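Local coordinates for acetoin utilization protein (Exiguobacterium sibiricum, PDB 2Q04), which is probably an acetyltransferase of the GNAT family, perhaps with a role in acetoin utilization, its substrate not established, at residues I73-E85 with P93-F107. Numbering follows the deposited sequence.
Sequences IGYVTFLYPDPYE and PYILELGAIEVAARF. With CA (calcium ion), chain G.
Ile73 CD1 sits over one face of the Phe107 ring, 3.8 Å from the centroid and 14° off the normal, a CH-pi contact; Arg106 NH2 lies at that ring's edge. The Tyr75 ring has Glu102 N above one face, near the rim. With CG between the backbone N and the carbonyl carbon (chi1 63°), it lies beside the Glu102 chain, and Tyr75 OH meets Glu102 OE1 at 2.6 Å in a weak hydrogen bond, while Glu102 OE2 takes Ala41 N. At the Tyr80 edge, in plane, lies Ile95 O, 3.2 Å from Tyr80 CD1; Tyr80 OH donates to a lone pair of Pro93 O at 3.1 Å and pairs with Gly1 N. A phenylalanine here would probably leave Pro93 O and Gly1 N without this hydroxyl partner. Strands 73-79 and 95-103 run antiparallel (155°) in the central GNAT sheet, with Val76, Phe78, Leu98 and Ile101 on one face; helix 112-121 packs on the first three. The pairing is distorted at Gly99: its N bonds Thr77 O only weakly, and Ala100 N turns to Thr77 OG1 (2.9 Å). Gly99 O binds calcium at 2.5 Å, joined by Thr134 O and water 2, which donates to Glu97 OE2.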
ATOM      1  N   ILE A  73      -8.513 -12.697  -0.529  1.00 56.61           N
ATOM      2  CA  ILE A  73      -7.503 -13.176  -1.491  1.00 56.44           C
ATOM      3  C   ILE A  73      -6.569 -12.047  -1.922  1.00 56.32           C
ATOM      4  O   ILE A  73      -5.716 -12.226  -2.781  1.00 57.12           O
ATOM      5  CB  ILE A  73      -8.173 -13.870  -2.756  1.00 56.03           C
ATOM      6  CG1 ILE A  73      -9.058 -12.886  -3.543  1.00 55.32           C
ATOM      7  CG2 ILE A  73      -8.999 -15.038  -2.323  1.00 56.30           C
ATOM      8  CD1 ILE A  73      -8.304 -12.029  -4.541  1.00 55.08           C
ATOM      9  N   GLY A  74      -6.713 -10.900  -1.283  1.00 56.23           N
ATOM     10  CA  GLY A  74      -5.874  -9.768  -1.554  1.00 55.41           C
ATOM     11  C   GLY A  74      -6.227  -8.611  -0.646  1.00 55.54           C
ATOM     12  O   GLY A  74      -7.326  -8.551  -0.106  1.00 54.59           O
ATOM     13  N   TYR A  75      -5.289  -7.689  -0.473  1.00 56.46           N
ATOM     14  CA  TYR A  75      -5.512  -6.534   0.372  1.00 56.36           C
ATOM     15  C   TYR A  75      -4.533  -5.419   0.059  1.00 56.83           C
ATOM     16  O   TYR A  75      -3.513  -5.631  -0.599  1.00 55.58           O
ATOM     17  CB  TYR A  75      -5.373  -6.919   1.840  1.00 56.37           C
ATOM     18  CG  TYR A  75      -3.983  -7.401   2.212  1.00 57.79           C
ATOM     19  CD1 TYR A  75      -2.963  -6.494   2.506  1.00 57.80           C
ATOM     20  CD2 TYR A  75      -3.688  -8.768   2.279  1.00 58.65           C
ATOM     21  CE1 TYR A  75      -1.686  -6.931   2.845  1.00 58.89           C
ATOM     22  CE2 TYR A  75      -2.416  -9.215   2.618  1.00 57.08           C
ATOM     23  CZ  TYR A  75      -1.418  -8.291   2.902  1.00 57.95           C
ATOM     24  OH  TYR A  75      -0.159  -8.720   3.238  1.00 58.30           O
ATOM     25  N   VAL A  76      -4.850  -4.228   0.549  1.00 57.49           N
ATOM     26  CA  VAL A  76      -3.945  -3.115   0.500  1.00 57.41           C
ATOM     27  C   VAL A  76      -4.135  -2.315   1.776  1.00 56.73           C
ATOM     28  O   VAL A  76      -5.276  -2.093   2.209  1.00 55.35           O
ATOM     29  CB  VAL A  76      -4.181  -2.225  -0.756  1.00 56.90           C
ATOM     30  CG1 VAL A  76      -5.585  -1.639  -0.754  1.00 59.81           C
ATOM     31  CG2 VAL A  76      -3.140  -1.123  -0.828  1.00 59.33           C
ATOM     32  N   THR A  77      -3.012  -1.922   2.410  1.00 56.17           N
ATOM     33  CA  THR A  77      -3.052  -1.286   3.744  1.00 55.69           C
ATOM     34  C   THR A  77      -2.599   0.159   3.712  1.00 55.30           C
ATOM     35  O   THR A  77      -1.763   0.540   2.900  1.00 53.88           O
ATOM     36  CB  THR A  77      -2.161  -2.031   4.747  1.00 54.96           C
ATOM     37  OG1 THR A  77      -0.781  -1.755   4.467  1.00 57.99           O
ATOM     38  CG2 THR A  77      -2.407  -3.522   4.685  1.00 55.53           C
ATOM     39  N   PHE A  78      -3.169   0.966   4.617  1.00 55.26           N
ATOM     40  CA  PHE A  78      -2.773   2.356   4.782  1.00 54.65           C
ATOM     41  C   PHE A  78      -2.682   2.665   6.232  1.00 55.45           C
ATOM     42  O   PHE A  78      -3.548   2.274   7.009  1.00 55.99           O
ATOM     43  CB  PHE A  78      -3.783   3.296   4.136  1.00 53.54           C
ATOM     44  CG  PHE A  78      -3.924   3.107   2.699  1.00 53.28           C
ATOM     45  CD1 PHE A  78      -3.154   3.842   1.811  1.00 55.27           C
ATOM     46  CD2 PHE A  78      -4.825   2.172   2.192  1.00 54.79           C
ATOM     47  CE1 PHE A  78      -3.276   3.649   0.434  1.00 55.31           C
ATOM     48  CE2 PHE A  78      -4.955   1.980   0.830  1.00 54.97           C
ATOM     49  CZ  PHE A  78      -4.183   2.724  -0.053  1.00 54.68           C
ATOM     50  N   LEU A  79      -1.625   3.365   6.614  1.00 56.06           N
ATOM     51  CA  LEU A  79      -1.432   3.792   7.992  1.00 55.91           C
ATOM     52  C   LEU A  79      -0.312   4.797   8.028  1.00 56.23           C
ATOM     53  O   LEU A  79       0.347   5.038   7.005  1.00 56.19           O
ATOM     54  CB  LEU A  79      -1.095   2.590   8.896  1.00 55.84           C
ATOM     55  CG  LEU A  79       0.222   1.839   8.622  1.00 55.88           C
ATOM     56  CD1 LEU A  79       0.516   0.870   9.760  1.00 55.61           C
ATOM     57  CD2 LEU A  79       0.190   1.103   7.267  1.00 55.58           C
ATOM     58  N   TYR A  80      -0.074   5.390   9.194  1.00 56.39           N
ATOM     59  CA  TYR A  80       1.035   6.324   9.340  1.00 55.75           C
ATOM     60  C   TYR A  80       2.349   5.581   9.265  1.00 55.91           C
ATOM     61  O   TYR A  80       2.433   4.429   9.682  1.00 55.74           O
ATOM     62  CB  TYR A  80       0.941   7.100  10.655  1.00 55.23           C
ATOM     63  CG  TYR A  80      -0.057   8.233  10.625  1.00 55.20           C
ATOM     64  CD1 TYR A  80      -0.103   9.118   9.548  1.00 54.32           C
ATOM     65  CD2 TYR A  80      -0.895   8.471  11.703  1.00 54.58           C
ATOM     66  CE1 TYR A  80      -0.993  10.151   9.517  1.00 54.09           C
ATOM     67  CE2 TYR A  80      -1.795   9.519  11.688  1.00 54.76           C
ATOM     68  CZ  TYR A  80      -1.837  10.361  10.594  1.00 54.93           C
ATOM     69  OH  TYR A  80      -2.727  11.414  10.569  1.00 55.64           O
ATOM     70  N   PRO A  81       3.391   6.236   8.708  1.00 56.96           N
ATOM     71  CA  PRO A  81       4.703   5.612   8.562  1.00 56.72           C
ATOM     72  C   PRO A  81       5.259   5.065   9.873  1.00 56.16           C
ATOM     73  O   PRO A  81       4.947   5.579  10.937  1.00 55.84           O
ATOM     74  CB  PRO A  81       5.578   6.756   8.039  1.00 56.53           C
ATOM     75  CG  PRO A  81       4.645   7.688   7.395  1.00 56.08           C
ATOM     76  CD  PRO A  81       3.375   7.607   8.157  1.00 56.87           C
ATOM     77  N   ASP A  82       6.097   4.038   9.771  1.00 57.34           N
ATOM     78  CA  ASP A  82       6.678   3.372  10.953  1.00 57.79           C
ATOM     79  C   ASP A  82       7.562   4.336  11.763  1.00 57.02           C
ATOM     80  O   ASP A  82       8.441   4.983  11.206  1.00 56.98           O
ATOM     81  CB  ASP A  82       7.510   2.145  10.508  1.00 57.66           C
ATOM     82  CG  ASP A  82       8.025   1.321  11.689  1.00 61.15           C
ATOM     83  OD1 ASP A  82       9.073   1.685  12.266  1.00 63.35           O
ATOM     84  OD2 ASP A  82       7.411   0.277  11.998  1.00 67.42           O
ATOM     85  N   PRO A  83       7.338   4.405  13.094  1.00 56.93           N
ATOM     86  CA  PRO A  83       8.136   5.266  13.990  1.00 57.24           C
ATOM     87  C   PRO A  83       9.649   5.015  13.915  1.00 57.72           C
ATOM     88  O   PRO A  83      10.433   5.883  14.292  1.00 57.28           O
ATOM     89  CB  PRO A  83       7.619   4.892  15.384  1.00 56.90           C
ATOM     90  CG  PRO A  83       6.271   4.362  15.162  1.00 57.49           C
ATOM     91  CD  PRO A  83       6.284   3.688  13.827  1.00 57.04           C
ATOM     92  N   TYR A  84      10.043   3.816  13.462  1.00 58.54           N
ATOM     93  CA  TYR A  84      11.456   3.427  13.414  1.00 59.21           C
ATOM     94  C   TYR A  84      12.008   3.351  11.968  1.00 59.83           C
ATOM     95  O   TYR A  84      13.071   2.770  11.723  1.00 59.49           O
ATOM     96  CB  TYR A  84      11.660   2.101  14.159  1.00 58.99           C
ATOM     97  CG  TYR A  84      11.350   2.210  15.635  1.00 58.51           C
ATOM     98  CD1 TYR A  84      12.155   2.972  16.473  1.00 58.20           C
ATOM     99  CD2 TYR A  84      10.219   1.599  16.180  1.00 59.34           C
ATOM    100  CE1 TYR A  84      11.868   3.103  17.837  1.00 60.17           C
ATOM    101  CE2 TYR A  84       9.915   1.726  17.538  1.00 58.70           C
ATOM    102  CZ  TYR A  84      10.750   2.486  18.363  1.00 60.89           C
ATOM    103  OH  TYR A  84      10.467   2.620  19.720  1.00 61.47           O
ATOM    104  N   GLU A  85      11.292   3.968  11.038  1.00 60.64           N
ATOM    105  CA  GLU A  85      11.791   4.176   9.683  1.00 62.19           C
ATOM    106  C   GLU A  85      11.837   5.679   9.444  1.00 61.56           C
ATOM    107  O   GLU A  85      11.221   6.438  10.182  1.00 61.19           O
ATOM    108  CB  GLU A  85      10.882   3.488   8.652  1.00 62.65           C
ATOM    109  CG  GLU A  85      10.913   1.939   8.723  1.00 65.24           C
ATOM    110  CD  GLU A  85      10.268   1.265   7.492  1.00 65.41           C
ATOM    111  OE1 GLU A  85       9.407   1.902   6.831  1.00 73.72           O
ATOM    112  OE2 GLU A  85      10.628   0.099   7.193  1.00 74.14           O
ATOM    113  N   PRO A  93       1.009  15.130  10.042  1.00 56.08           N
ATOM    114  CA  PRO A  93      -0.115  14.195   9.973  1.00 55.38           C
ATOM    115  C   PRO A  93      -0.741  14.051   8.558  1.00 55.41           C
ATOM    116  O   PRO A  93      -1.718  13.302   8.390  1.00 55.31           O
ATOM    117  CB  PRO A  93      -1.127  14.802  10.945  1.00 55.83           C
ATOM    118  CG  PRO A  93      -0.844  16.258  10.926  1.00 55.66           C
ATOM    119  CD  PRO A  93       0.619  16.423  10.642  1.00 55.60           C
ATOM    120  N   TYR A  94      -0.190  14.764   7.564  1.00 55.22           N
ATOM    121  CA  TYR A  94      -0.686  14.677   6.180  1.00 55.29           C
ATOM    122  C   TYR A  94       0.105  13.658   5.363  1.00 55.89           C
ATOM    123  O   TYR A  94      -0.148  13.477   4.178  1.00 55.62           O
ATOM    124  CB  TYR A  94      -0.622  16.044   5.499  1.00 55.43           C
ATOM    125  CG  TYR A  94      -1.499  17.094   6.153  1.00 56.60           C
ATOM    126  CD1 TYR A  94      -2.866  17.136   5.903  1.00 57.38           C
ATOM    127  CD2 TYR A  94      -0.961  18.040   7.013  1.00 55.06           C
ATOM    128  CE1 TYR A  94      -3.666  18.071   6.496  1.00 56.88           C
ATOM    129  CE2 TYR A  94      -1.747  18.980   7.604  1.00 55.93           C
ATOM    130  CZ  TYR A  94      -3.111  18.996   7.345  1.00 56.68           C
ATOM    131  OH  TYR A  94      -3.914  19.945   7.939  1.00 57.53           O
ATOM    132  N   ILE A  95       1.075  13.008   5.995  1.00 56.03           N
ATOM    133  CA  ILE A  95       1.847  11.977   5.330  1.00 56.23           C
ATOM    134  C   ILE A  95       1.373  10.588   5.777  1.00 56.06           C
ATOM    135  O   ILE A  95       1.421  10.247   6.966  1.00 55.60           O
ATOM    136  CB  ILE A  95       3.366  12.155   5.573  1.00 56.07           C
ATOM    137  CG1 ILE A  95       3.858  13.406   4.835  1.00 56.40           C
ATOM    138  CG2 ILE A  95       4.143  10.916   5.085  1.00 57.59           C
ATOM    139  CD1 ILE A  95       5.328  13.687   4.994  1.00 57.23           C
ATOM    140  N   LEU A  96       0.873   9.817   4.812  1.00 56.19           N
ATOM    141  CA  LEU A  96       0.308   8.506   5.064  1.00 56.23           C
ATOM    142  C   LEU A  96       1.089   7.474   4.272  1.00 55.99           C
ATOM    143  O   LEU A  96       1.577   7.766   3.192  1.00 56.22           O
ATOM    144  CB  LEU A  96      -1.158   8.495   4.618  1.00 56.65           C
ATOM    145  CG  LEU A  96      -2.031   7.335   5.084  1.00 57.05           C
ATOM    146  CD1 LEU A  96      -2.229   7.374   6.591  1.00 59.06           C
ATOM    147  CD2 LEU A  96      -3.367   7.387   4.379  1.00 57.36           C
ATOM    148  N   GLU A  97       1.220   6.273   4.809  1.00 56.34           N
ATOM    149  CA  GLU A  97       1.929   5.221   4.095  1.00 57.01           C
ATOM    150  C   GLU A  97       0.990   4.126   3.601  1.00 56.32           C
ATOM    151  O   GLU A  97       0.146   3.641   4.337  1.00 54.49           O
ATOM    152  CB  GLU A  97       3.038   4.602   4.961  1.00 56.39           C
ATOM    153  CG  GLU A  97       3.929   3.595   4.173  1.00 57.42           C
ATOM    154  CD  GLU A  97       4.880   2.811   5.056  1.00 58.25           C
ATOM    155  OE1 GLU A  97       4.888   3.042   6.275  1.00 60.05           O
ATOM    156  OE2 GLU A  97       5.599   1.937   4.524  1.00 61.15           O
ATOM    157  N   LEU A  98       1.098   3.820   2.318  1.00 56.87           N
ATOM    158  CA  LEU A  98       0.525   2.632   1.773  1.00 57.42           C
ATOM    159  C   LEU A  98       1.453   1.529   2.203  1.00 57.37           C
ATOM    160  O   LEU A  98       2.541   1.374   1.651  1.00 57.57           O
ATOM    161  CB  LEU A  98       0.461   2.731   0.233  1.00 58.42           C
ATOM    162  CG  LEU A  98      -0.293   1.642  -0.560  1.00 58.33           C
ATOM    163  CD1 LEU A  98      -0.357   2.034  -2.030  1.00 57.76           C
ATOM    164  CD2 LEU A  98       0.355   0.256  -0.410  1.00 59.54           C
ATOM    165  N   GLY A  99       1.106   0.871   3.294  1.00 58.20           N
ATOM    166  CA  GLY A  99       1.991  -0.111   3.907  1.00 58.52           C
ATOM    167  C   GLY A  99       2.362  -1.210   2.954  1.00 59.00           C
ATOM    168  O   GLY A  99       3.522  -1.352   2.582  1.00 57.63           O
ATOM    169  N   ALA A 100       1.357  -1.967   2.514  1.00 60.29           N
ATOM    170  CA  ALA A 100       1.583  -3.083   1.622  1.00 59.44           C
ATOM    171  C   ALA A 100       0.356  -3.381   0.760  1.00 59.32           C
ATOM    172  O   ALA A 100      -0.736  -2.854   0.993  1.00 58.58           O
ATOM    173  CB  ALA A 100       1.981  -4.317   2.420  1.00 58.60           C
ATOM    174  N   ILE A 101       0.569  -4.203  -0.259  1.00 59.63           N
ATOM    175  CA  ILE A 101      -0.481  -4.639  -1.156  1.00 59.05           C
ATOM    176  C   ILE A 101      -0.118  -6.023  -1.636  1.00 58.52           C
ATOM    177  O   ILE A 101       0.940  -6.226  -2.201  1.00 58.62           O
ATOM    178  CB  ILE A 101      -0.632  -3.682  -2.363  1.00 58.85           C
ATOM    179  CG1 ILE A 101      -1.808  -4.100  -3.245  1.00 61.24           C
ATOM    180  CG2 ILE A 101       0.633  -3.636  -3.179  1.00 60.15           C
ATOM    181  CD1 ILE A 101      -2.168  -3.072  -4.285  1.00 59.60           C
ATOM    182  N   GLU A 102      -0.957  -6.991  -1.322  1.00 58.75           N
ATOM    183  CA  GLU A 102      -0.658  -8.371  -1.638  1.00 59.36           C
ATOM    184  C   GLU A 102      -1.881  -9.075  -2.221  1.00 58.03           C
ATOM    185  O   GLU A 102      -2.999  -8.784  -1.854  1.00 57.65           O
ATOM    186  CB  GLU A 102      -0.161  -9.104  -0.378  1.00 59.91           C
ATOM    187  CG  GLU A 102       0.545 -10.420  -0.666  1.00 61.46           C
ATOM    188  CD  GLU A 102       1.103 -11.092   0.598  1.00 60.85           C
ATOM    189  OE1 GLU A 102       1.025 -10.480   1.703  1.00 51.94           O
ATOM    190  OE2 GLU A 102       1.625 -12.234   0.479  1.00 62.22           O
ATOM    191  N   VAL A 103      -1.638  -9.979  -3.161  1.00 57.41           N
ATOM    192  CA  VAL A 103      -2.702 -10.699  -3.848  1.00 57.15           C
ATOM    193  C   VAL A 103      -2.260 -12.136  -4.095  1.00 57.02           C
ATOM    194  O   VAL A 103      -1.175 -12.367  -4.626  1.00 56.73           O
ATOM    195  CB  VAL A 103      -3.019 -10.043  -5.214  1.00 56.92           C
ATOM    196  CG1 VAL A 103      -4.061 -10.867  -5.979  1.00 57.77           C
ATOM    197  CG2 VAL A 103      -3.488  -8.595  -5.022  1.00 57.29           C
ATOM    198  N   ALA A 104      -3.105 -13.100  -3.718  1.00 56.59           N
ATOM    199  CA  ALA A 104      -2.785 -14.520  -3.911  1.00 57.18           C
ATOM    200  C   ALA A 104      -2.310 -14.780  -5.342  1.00 57.27           C
ATOM    201  O   ALA A 104      -2.859 -14.235  -6.294  1.00 57.61           O
ATOM    202  CB  ALA A 104      -3.994 -15.386  -3.589  1.00 57.30           C
ATOM    203  N   ALA A 105      -1.302 -15.641  -5.473  1.00 57.56           N
ATOM    204  CA  ALA A 105      -0.650 -15.915  -6.768  1.00 57.92           C
ATOM    205  C   ALA A 105      -1.630 -16.348  -7.881  1.00 58.00           C
ATOM    206  O   ALA A 105      -1.507 -15.908  -9.027  1.00 57.87           O
ATOM    207  CB  ALA A 105       0.436 -16.972  -6.588  1.00 58.23           C
ATOM    208  N   ARG A 106      -2.593 -17.200  -7.538  1.00 57.97           N
ATOM    209  CA  ARG A 106      -3.545 -17.719  -8.535  1.00 58.30           C
ATOM    210  C   ARG A 106      -4.465 -16.620  -9.096  1.00 57.74           C
ATOM    211  O   ARG A 106      -5.110 -16.814 -10.132  1.00 57.01           O
ATOM    212  CB  ARG A 106      -4.383 -18.865  -7.947  1.00 57.68           C
ATOM    213  CG  ARG A 106      -5.419 -18.435  -6.920  1.00 58.62           C
ATOM    214  CD  ARG A 106      -6.289 -19.630  -6.490  1.00 60.10           C
ATOM    215  NE  ARG A 106      -7.410 -19.225  -5.634  1.00 63.66           N
ATOM    216  CZ  ARG A 106      -7.304 -18.940  -4.334  1.00 64.43           C
ATOM    217  NH1 ARG A 106      -6.114 -18.983  -3.729  1.00 65.22           N
ATOM    218  NH2 ARG A 106      -8.387 -18.583  -3.641  1.00 63.42           N
ATOM    219  N   PHE A 107      -4.525 -15.475  -8.401  1.00 57.79           N
ATOM    220  CA  PHE A 107      -5.334 -14.325  -8.850  1.00 58.16           C
ATOM    221  C   PHE A 107      -4.498 -13.271  -9.604  1.00 59.22           C
ATOM    222  O   PHE A 107      -5.016 -12.218  -9.996  1.00 59.21           O
ATOM    223  CB  PHE A 107      -6.035 -13.670  -7.656  1.00 57.57           C
ATOM    224  CG  PHE A 107      -7.278 -14.371  -7.237  1.00 57.11           C
ATOM    225  CD1 PHE A 107      -8.484 -14.115  -7.877  1.00 57.44           C
ATOM    226  CD2 PHE A 107      -7.253 -15.304  -6.220  1.00 57.66           C
ATOM    227  CE1 PHE A 107      -9.642 -14.773  -7.497  1.00 57.07           C
ATOM    228  CE2 PHE A 107      -8.412 -15.965  -5.837  1.00 57.11           C
ATOM    229  CZ  PHE A 107      -9.603 -15.700  -6.480  1.00 57.32           C
TER
HETATM  230 CA    CA G 211       5.757  -1.368   1.560  1.00 48.61          CA
HETATM  231  O   HOH W   1       3.974   1.859   8.962  1.00 46.16           O
HETATM  232  O   HOH W   2       5.308   1.192   2.074  1.00 40.53           O
HETATM  233  O   HOH W   3       4.437  -0.880  -0.428  1.00 30.05           O
HETATM  234  O   HOH W   4       7.282  -2.296   3.616  1.00 39.98           O